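Local coordinates for nucleotidyl transferase (Methanothermobacter thermautotrophicus, PDB 6PLJ), which probably transfers nucleotidyl groups as a member of the MobA-like NTP transferase family, perhaps in building the pseudomurein cell wall, at residues M24-V29 with R119-D124; E77-T82 with D97-R102; S154-G159 with I215-I220. One frame throughout, in Å; residues are numbered along the deposited sequence. Where two conformers were deposited one is given.

Contact 1 of 3, residues M24-V29 with R119-D124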
loop_
_atom_site.group_PDB
_atom_site.type_symbol
_atom_site.label_atom_id
_atom_site.label_comp_id
_atom_site.label_asym_id
_atom_site.label_seq_id
_atom_site.Cartn_x
_atom_site.Cartn_y
_atom_site.Cartn_z
ATOM N N MET A 24 -7.642 5.914 -17.234
ATOM C CA MET A 24 -6.443 6.314 -16.502
ATOM C C MET A 24 -6.348 5.607 -15.161
ATOM O O MET A 24 -7.330 5.542 -14.420
ATOM C CB MET A 24 -6.454 7.827 -16.315
ATOM C CG MET A 24 -5.287 8.412 -15.532
ATOM S SD MET A 24 -5.372 10.203 -15.435
ATOM C CE MET A 24 -3.778 10.513 -14.681
ATOM N N ILE A 25 -5.159 5.082 -14.875
ATOM C CA ILE A 25 -4.904 4.335 -13.642
ATOM C C ILE A 25 -3.919 5.140 -12.806
ATOM O O ILE A 25 -2.789 5.396 -13.222
ATOM C CB ILE A 25 -4.341 2.918 -13.897
ATOM C CG1 ILE A 25 -5.355 2.075 -14.683
ATOM C CG2 ILE A 25 -4.015 2.244 -12.563
ATOM C CD1 ILE A 25 -4.792 0.777 -15.217
ATOM N N SER A 26 -4.344 5.533 -11.606
ATOM C CA SER A 26 -3.476 6.267 -10.688
ATOM C C SER A 26 -3.126 5.360 -9.532
ATOM O O SER A 26 -4.002 4.657 -9.017
ATOM C CB SER A 26 -4.205 7.465 -10.107
ATOM O OG SER A 26 -4.586 8.371 -11.120
ATOM N N ALA A 27 -1.874 5.369 -9.109
ATOM C CA ALA A 27 -1.529 4.715 -7.854
ATOM C C ALA A 27 -1.580 5.717 -6.729
ATOM O O ALA A 27 -1.259 6.889 -6.907
ATOM C CB ALA A 27 -0.172 4.069 -7.919
ATOM N N VAL A 28 -1.989 5.239 -5.565
ATOM C CA VAL A 28 -1.933 6.010 -4.337
ATOM C C VAL A 28 -1.164 5.143 -3.352
ATOM O O VAL A 28 -1.608 4.026 -3.020
ATOM C CB VAL A 28 -3.334 6.347 -3.810
ATOM C CG1 VAL A 28 -3.252 6.940 -2.404
ATOM C CG2 VAL A 28 -4.039 7.302 -4.768
ATOM N N VAL A 29 -0.015 5.635 -2.915
ATOM C CA VAL A 29 0.807 4.945 -1.931
ATOM C C VAL A 29 0.619 5.643 -0.596
ATOM O O VAL A 29 0.911 6.841 -0.457
ATOM C CB VAL A 29 2.293 4.936 -2.340
ATOM C CG1 VAL A 29 3.145 4.245 -1.278
ATOM C CG2 VAL A 29 2.453 4.264 -3.706
ATOM N N ARG A 119 -8.220 11.800 -3.665
ATOM C CA ARG A 119 -8.585 13.189 -3.991
ATOM C C ARG A 119 -7.608 13.895 -4.938
ATOM O O ARG A 119 -8.018 14.719 -5.760
ATOM C CB ARG A 119 -8.754 14.017 -2.703
ATOM C CG ARG A 119 -10.076 13.812 -1.996
ATOM C CD ARG A 119 -10.185 14.680 -0.747
ATOM N NE ARG A 119 -9.926 16.092 -1.033
ATOM C CZ ARG A 119 -9.033 16.881 -0.425
ATOM N NH1 ARG A 119 -8.267 16.445 0.586
ATOM N NH2 ARG A 119 -8.914 18.151 -0.823
ATOM N N ALA A 120 -6.330 13.560 -4.836
ATOM C CA ALA A 120 -5.284 14.114 -5.667
ATOM C C ALA A 120 -5.104 13.371 -6.987
ATOM O O ALA A 120 -4.348 13.828 -7.825
ATOM C CB ALA A 120 -3.962 14.107 -4.913
ATOM N N ALA A 121 -5.747 12.221 -7.155
ATOM C CA ALA A 121 -5.507 11.360 -8.317
ATOM C C ALA A 121 -6.406 11.748 -9.466
ATOM O O ALA A 121 -7.581 12.045 -9.278
ATOM C CB ALA A 121 -5.761 9.907 -7.951
ATOM N N GLY A 122 -5.865 11.723 -10.673
ATOM C CA GLY A 122 -6.673 11.954 -11.874
ATOM C C GLY A 122 -7.443 10.762 -12.418
ATOM O O GLY A 122 -8.384 10.951 -13.209
ATOM N N GLY A 123 -7.064 9.545 -12.032
ATOM C CA GLY A 123 -7.530 8.332 -12.691
ATOM C C GLY A 123 -8.904 7.866 -12.285
ATOM O O GLY A 123 -9.407 8.248 -11.237
ATOM N N ASP A 124 -9.514 7.048 -13.140
ATOM C CA ASP A 124 -10.801 6.415 -12.832
ATOM C C ASP A 124 -10.641 5.092 -12.103
ATOM O O ASP A 124 -11.622 4.570 -11.537
ATOM C CB ASP A 124 -11.632 6.190 -14.102
ATOM C CG ASP A 124 -10.923 5.342 -15.119
ATOM O OD1 ASP A 124 -10.123 5.889 -15.894
ATOM O OD2 ASP A 124 -11.141 4.114 -15.159
#
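The opening of strand 25-31, the first strand of an alpha/beta sheet, is met by the turn leaving helix 110-120, with Met-24 and Ser-26 lying against Ala-121 to Asp-124. Asp-124 grips the backbone of Met-24 twice. Its OD1 accepts Met-24 N at 2.8 Å, the donor arriving nearly in line with the C-O bond, while Asp-124 N gives a weak bond to Met-24 O. The carboxylate is folded back over its own main chain (chi1 58°, CG between the backbone N and the carbonyl carbon), and it also accepts the amides of Asn-23 and Gly-22; a short acidic side chain suits a place where several N-H groups converge. Beyond Asp-124 the chain enters strand 125-130, parallel to 25-31 and next to it in the sheet, so the turn delivers the chain from helix to strand as in Rossmann-like folds. Gly-123 fits because its CA comes within 3.3 Å of Met-24 O, and a beta carbon there would strike that oxygen and Ser-26 OG. The buried Ser-26 hydroxyl accepts a weak bond from Gly-123 N (2.9 Å, 129° at the hydrogen); its stronger partner is Glu-77. Ala-121 CB, small enough to lie flush, packs 3.6 Å from Ser-26 CB. The extended Met-24 chain runs alongside the glycines, CG 3.6 Å from Gly-123 CA and SD 3.7 Å from Gly-122 C.

Contact 2 of 3, residues E77-T82 with D97-R102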
loop_
_atom_site.group_PDB
_atom_site.type_symbol
_atom_site.label_atom_id
_atom_site.label_comp_id
_atom_site.label_asym_id
_atom_site.label_seq_id
_atom_site.Cartn_x
_atom_site.Cartn_y
_atom_site.Cartn_z
ATOM N N GLU A 77 0.248 7.476 -13.179
ATOM C CA GLU A 77 0.845 8.394 -12.212
ATOM C C GLU A 77 0.881 7.714 -10.868
ATOM O O GLU A 77 0.133 6.761 -10.647
ATOM C CB GLU A 77 0.055 9.698 -12.088
ATOM C CG GLU A 77 -1.322 9.507 -11.449
ATOM C CD GLU A 77 -2.134 10.771 -11.328
ATOM O OE1 GLU A 77 -1.566 11.871 -11.510
ATOM O OE2 GLU A 77 -3.339 10.655 -11.036
ATOM N N CYS A 78 1.746 8.203 -9.984
ATOM C CA CYS A 78 1.830 7.707 -8.622
ATOM C C CYS A 78 1.776 8.876 -7.647
ATOM O O CYS A 78 2.643 9.760 -7.670
ATOM C CB CYS A 78 3.116 6.919 -8.429
ATOM S SG CYS A 78 3.235 6.168 -6.784
ATOM N N ILE A 79 0.730 8.872 -6.825
ATOM C CA ILE A 79 0.537 9.803 -5.731
ATOM C C ILE A 79 1.089 9.132 -4.491
ATOM O O ILE A 79 0.853 7.948 -4.285
ATOM C CB ILE A 79 -0.973 10.113 -5.525
ATOM C CG1 ILE A 79 -1.485 11.085 -6.602
ATOM C CG2 ILE A 79 -1.228 10.774 -4.172
ATOM C CD1 ILE A 79 -1.316 10.663 -8.024
ATOM N N VAL A 80 1.833 9.871 -3.678
ATOM C CA VAL A 80 2.296 9.340 -2.402
ATOM C C VAL A 80 1.775 10.254 -1.316
ATOM O O VAL A 80 1.969 11.471 -1.388
ATOM C CB VAL A 80 3.821 9.257 -2.312
ATOM C CG1 VAL A 80 4.229 8.703 -0.961
ATOM C CG2 VAL A 80 4.389 8.400 -3.432
ATOM N N VAL A 81 1.111 9.664 -0.326
ATOM C CA VAL A 81 0.539 10.417 0.779
ATOM C C VAL A 81 1.497 10.317 1.937
ATOM O O VAL A 81 1.814 9.212 2.379
ATOM C CB VAL A 81 -0.841 9.882 1.173
ATOM C CG1 VAL A 81 -1.463 10.757 2.252
ATOM C CG2 VAL A 81 -1.752 9.841 -0.051
ATOM N N THR A 82 1.919 11.473 2.441
ATOM C CA THR A 82 2.894 11.533 3.521
ATOM C C THR A 82 2.269 12.192 4.749
ATOM O O THR A 82 1.190 12.771 4.685
ATOM C CB THR A 82 4.161 12.296 3.076
ATOM O OG1 THR A 82 3.808 13.631 2.688
ATOM C CG2 THR A 82 4.839 11.581 1.896
ATOM N N ASP A 97 9.559 10.033 -9.636
ATOM C CA ASP A 97 8.493 10.689 -10.379
ATOM C C ASP A 97 7.160 10.433 -9.686
ATOM O O ASP A 97 6.377 9.588 -10.103
ATOM C CB ASP A 97 8.500 10.200 -11.829
ATOM C CG ASP A 97 7.493 10.924 -12.705
ATOM O OD1 ASP A 97 7.068 12.044 -12.388
ATOM O OD2 ASP A 97 7.106 10.334 -13.724
ATOM N N VAL A 98 6.947 11.143 -8.591
ATOM C CA VAL A 98 5.721 11.022 -7.796
ATOM C C VAL A 98 5.143 12.381 -7.478
ATOM O O VAL A 98 5.858 13.384 -7.489
ATOM C CB VAL A 98 5.954 10.288 -6.458
ATOM C CG1 VAL A 98 6.357 8.852 -6.709
ATOM C CG2 VAL A 98 6.997 10.978 -5.591
ATOM N N ARG A 99 3.855 12.389 -7.164
ATOM C CA ARG A 99 3.135 13.558 -6.715
ATOM C C ARG A 99 2.857 13.347 -5.239
ATOM O O ARG A 99 2.125 12.433 -4.869
ATOM C CB ARG A 99 1.839 13.699 -7.519
ATOM C CG ARG A 99 0.866 14.750 -7.023
ATOM C CD ARG A 99 -0.307 14.906 -7.975
ATOM N NE ARG A 99 0.109 15.368 -9.288
ATOM C CZ ARG A 99 0.281 16.646 -9.644
ATOM N NH1 ARG A 99 0.036 17.652 -8.799
ATOM N NH2 ARG A 99 0.663 16.923 -10.884
ATOM N N VAL A 100 3.475 14.177 -4.409
ATOM C CA VAL A 100 3.352 14.055 -2.963
ATOM C C VAL A 100 2.244 14.951 -2.442
ATOM O O VAL A 100 2.194 16.146 -2.772
ATOM C CB VAL A 100 4.666 14.436 -2.264
ATOM C CG1 VAL A 100 4.489 14.425 -0.752
ATOM C CG2 VAL A 100 5.781 13.483 -2.682
ATOM N N VAL A 101 1.369 14.378 -1.622
ATOM C CA VAL A 101 0.379 15.147 -0.875
ATOM C C VAL A 101 0.522 14.794 0.583
ATOM O O VAL A 101 0.666 13.634 0.939
ATOM C CB VAL A 101 -1.074 14.950 -1.357
ATOM C CG1 VAL A 101 -1.216 15.514 -2.767
ATOM C CG2 VAL A 101 -1.524 13.504 -1.310
ATOM N N ARG A 102 0.514 15.814 1.431
ATOM C CA ARG A 102 0.750 15.598 2.848
ATOM C C ARG A 102 -0.570 15.653 3.614
ATOM O O ARG A 102 -1.424 16.520 3.361
ATOM C CB ARG A 102 1.761 16.625 3.352
ATOM C CG ARG A 102 2.463 16.215 4.624
ATOM C CD ARG A 102 3.377 17.323 5.116
ATOM N NE ARG A 102 4.664 17.406 4.421
ATOM C CZ ARG A 102 5.674 18.174 4.837
ATOM N NH1 ARG A 102 5.535 18.942 5.920
ATOM N NH2 ARG A 102 6.823 18.199 4.178
HETATM O O HOH W 1 0.751 13.286 -11.112
HETATM O O HOH W 2 3.850 9.734 -11.168
#
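The guanidinium of Arg-99 has a water at its edge, in the plane of the group, where NE donates to it at 2.8 Å. The same water donates to Glu-77 OE1 at 2.7 Å. OE1 is 4.5 Å from NE and oblique to the guanidinium, so the opposite charges are joined through water rather than by a salt bridge; the other oxygen of Glu-77 is held by Ser-26. At the far end Glu-90 forms a salt bridge to Arg-102 NH2 and also bonds the hydroxyl of Thr-82. Thr-82 OG1, set between the backbone N and the carbonyl carbon (chi1 59°), rests 3.5 Å from Arg-102 CG, so the threonine bonds the acid while packing on the arginine's aliphatic stem. Between these ends run two parallel strands, the outer members of the beta-alpha-beta unit formed by strand 77-82, helix 86-92 and strand 99-102, the last outermost in the sheet. Arg-99 N donates to Cys-78 O nearly straight (168°) and in the carbonyl plane; Val-80 N to Arg-99 O, Val-101 N to Val-80 O and Thr-82 N to Val-101 O continue the pairing. Where it stops, a second water bridges Cys-78 N and Asp-97 O. Beta-branched residues suit the extended backbone, and Ile-79, Val-80, Val-81, Val-100 and Val-101 alternate between the faces. On one, Val-101 CG2 meets both Ile-79 CG2 (4.0 Å) and Val-81 CG2 (3.9 Å). Val-98, just ahead of the first bridge, packs at a slant on Val-80 (CG1 to CG2 3.8 Å), and both touch Val-67 of helix 62-72.

Contact 3 of 3, residues S154-G159 with I215-I220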
loop_
_atom_site.group_PDB
_atom_site.type_symbol
_atom_site.label_atom_id
_atom_site.label_comp_id
_atom_site.label_asym_id
_atom_site.label_seq_id
_atom_site.Cartn_x
_atom_site.Cartn_y
_atom_site.Cartn_z
ATOM N N SER A 154 -10.310 -5.319 -6.706
ATOM C CA SER A 154 -9.349 -6.400 -6.825
ATOM C C SER A 154 -8.340 -6.215 -5.714
ATOM O O SER A 154 -8.085 -5.100 -5.280
ATOM C CB SER A 154 -8.673 -6.364 -8.187
ATOM O OG SER A 154 -7.983 -5.144 -8.347
ATOM N N ILE A 155 -7.788 -7.313 -5.230
ATOM C CA ILE A 155 -6.955 -7.265 -4.030
ATOM C C ILE A 155 -5.970 -8.408 -4.002
ATOM O O ILE A 155 -6.237 -9.469 -4.575
ATOM C CB ILE A 155 -7.870 -7.296 -2.784
ATOM C CG1 ILE A 155 -7.089 -6.989 -1.504
ATOM C CG2 ILE A 155 -8.640 -8.621 -2.686
ATOM C CD1 ILE A 155 -8.000 -6.591 -0.377
ATOM N N LEU A 156 -4.827 -8.178 -3.353
ATOM C CA LEU A 156 -3.853 -9.247 -3.142
ATOM C C LEU A 156 -4.452 -10.258 -2.168
ATOM O O LEU A 156 -4.782 -9.932 -1.043
ATOM C CB LEU A 156 -2.535 -8.690 -2.600
ATOM C CG LEU A 156 -1.385 -9.695 -2.440
ATOM C CD1 LEU A 156 -1.001 -10.271 -3.787
ATOM C CD2 LEU A 156 -0.186 -9.038 -1.763
ATOM N N ALA A 157 -4.594 -11.489 -2.641
ATOM C CA ALA A 157 -5.255 -12.549 -1.888
ATOM C C ALA A 157 -4.255 -13.220 -0.960
ATOM O O ALA A 157 -3.045 -13.207 -1.194
ATOM C CB ALA A 157 -5.838 -13.572 -2.846
ATOM N N ARG A 158 -4.787 -13.807 0.101
ATOM C CA ARG A 158 -3.994 -14.582 1.051
ATOM C C ARG A 158 -3.717 -15.979 0.494
ATOM O O ARG A 158 -2.726 -16.610 0.859
ATOM C CB ARG A 158 -4.734 -14.630 2.393
ATOM C CG ARG A 158 -4.082 -15.412 3.508
ATOM C CD ARG A 158 -2.704 -14.891 3.886
ATOM N NE ARG A 158 -2.692 -13.508 4.376
ATOM C CZ ARG A 158 -1.630 -12.920 4.949
ATOM N NH1 ARG A 158 -0.475 -13.575 5.093
ATOM N NH2 ARG A 158 -1.707 -11.666 5.368
ATOM N N GLY A 159 -4.587 -16.451 -0.396
ATOM C CA GLY A 159 -4.466 -17.781 -1.001
ATOM C C GLY A 159 -4.578 -17.711 -2.504
ATOM O O GLY A 159 -3.964 -16.856 -3.129
ATOM N N ILE A 215 5.772 -13.568 0.456
ATOM C CA ILE A 215 6.476 -12.383 0.942
ATOM C C ILE A 215 5.748 -11.094 0.506
ATOM O O ILE A 215 5.819 -10.072 1.188
ATOM C CB ILE A 215 7.943 -12.380 0.460
ATOM C CG1 ILE A 215 8.779 -11.363 1.262
ATOM C CG2 ILE A 215 8.039 -12.146 -1.040
ATOM C CD1 ILE A 215 8.951 -11.736 2.707
ATOM N N GLU A 216 5.043 -11.149 -0.614
ATOM C CA GLU A 216 4.308 -9.971 -1.106
ATOM C C GLU A 216 3.244 -9.471 -0.130
ATOM O O GLU A 216 2.929 -8.276 -0.123
ATOM C CB GLU A 216 3.673 -10.267 -2.469
ATOM C CG GLU A 216 4.697 -10.564 -3.555
ATOM C CD GLU A 216 4.085 -10.651 -4.940
ATOM O OE1 GLU A 216 2.955 -11.146 -5.069
ATOM O OE2 GLU A 216 4.762 -10.219 -5.900
ATOM N N LEU A 217 2.732 -10.362 0.715
ATOM C CA LEU A 217 1.714 -10.012 1.705
ATOM C C LEU A 217 2.276 -9.357 2.962
ATOM O O LEU A 217 1.505 -8.904 3.804
ATOM C CB LEU A 217 0.940 -11.272 2.110
ATOM C CG LEU A 217 -0.016 -11.794 1.048
ATOM C CD1 LEU A 217 -0.175 -13.310 1.122
ATOM C CD2 LEU A 217 -1.361 -11.098 1.183
ATOM N N VAL A 218 3.595 -9.325 3.110
ATOM C CA VAL A 218 4.199 -8.869 4.353
ATOM C C VAL A 218 4.283 -7.357 4.419
ATOM O O VAL A 218 5.025 -6.734 3.662
ATOM C CB VAL A 218 5.605 -9.476 4.550
ATOM C CG1 VAL A 218 6.255 -8.951 5.836
ATOM C CG2 VAL A 218 5.526 -11.002 4.584
ATOM N N ASN A 219 3.507 -6.770 5.320
ATOM C CA ASN A 219 3.685 -5.366 5.688
ATOM C C ASN A 219 4.591 -5.325 6.910
ATOM O O ASN A 219 4.525 -6.211 7.772
ATOM C CB ASN A 219 2.348 -4.689 5.996
ATOM C CG ASN A 219 1.546 -5.440 7.053
ATOM O OD1 ASN A 219 1.213 -6.596 6.854
ATOM N ND2 ASN A 219 1.282 -4.812 8.179
ATOM N N ILE A 220 5.423 -4.294 6.989
ATOM C CA ILE A 220 6.386 -4.145 8.077
ATOM C C ILE A 220 5.661 -3.613 9.302
ATOM O O ILE A 220 5.432 -2.404 9.427
ATOM C CB ILE A 220 7.568 -3.262 7.687
ATOM C CG1 ILE A 220 8.300 -3.898 6.509
ATOM C CG2 ILE A 220 8.513 -3.096 8.887
ATOM C CD1 ILE A 220 9.303 -2.982 5.843
HETATM O O HOH W 3 0.510 -10.106 6.148
#
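Leu-217 divides this contact, one methyl turned to the buried Leu-156 and the other to the exposed Arg-158. On the tight side Leu-217 CD2 lies 3.8 Å from Leu-156 CD2, the two branched chains crossing at a slant, and 3.6 Å from Ala-157 O. With CG anti to the backbone N (chi1 -175°) and chi2 62°, Leu-156 CD2 reaches 3.6 Å from Glu-216 O; that carbonyl is bonded by Gln-133. A branched apolar chain suits Leu-156, which is buried between Leu-217 and Thr-140 and Ile-144 of helix 138-147. The acid of Glu-216 turns to Ser-137, Thr-140 and the amide of Ser-212.

The solvent side is looser. Arg-158 bends back at chi2 and chi3, and Leu-217 CD1 lies over one face of the guanidinium, 3.7 Å from its plane and displaced toward the rim. Gly-169 O accepts its NE, and a water in plane at the guanidinium edge links NH2 to Leu-217 O, 2.8 Å from each. With an alanine in place of Leu-217, Leu-156 CD2 would probably lose its methyl partner and the guanidinium the apolar surface against its face, leaving a gap between strand and loop. Segment 154-159 meets a short 3-10 turn (215-217) in the loop after strand 205-210, the parallel neighbour of strand 152-157, as in alpha/beta folds, where loops that follow parallel strands gather at the C-terminal edge of the sheet.

How the contacts relate
From the N terminus the chain lays down strand 25-31, passes through helix 62-72 and strand 77-82, and by way of helix 86-92 reaches strand 99-102, where contact 2 closes a short loop at the edge of the sheet. Helix 110-120 then carries the chain back to 25-31, and contact 1 closes the longer loop within which contact 2 is nested. The two touch through Glu-77, so strands 77-82 and 25-31 and the turn after helix 110-120 meet at one corner. Contact 3 follows in series, crossing neither; on the opposite side of the chain's centre it joins strand 152-157, in the same sheet, to the loop before helix 223-236, its centre about 21 Å from that of contact 1.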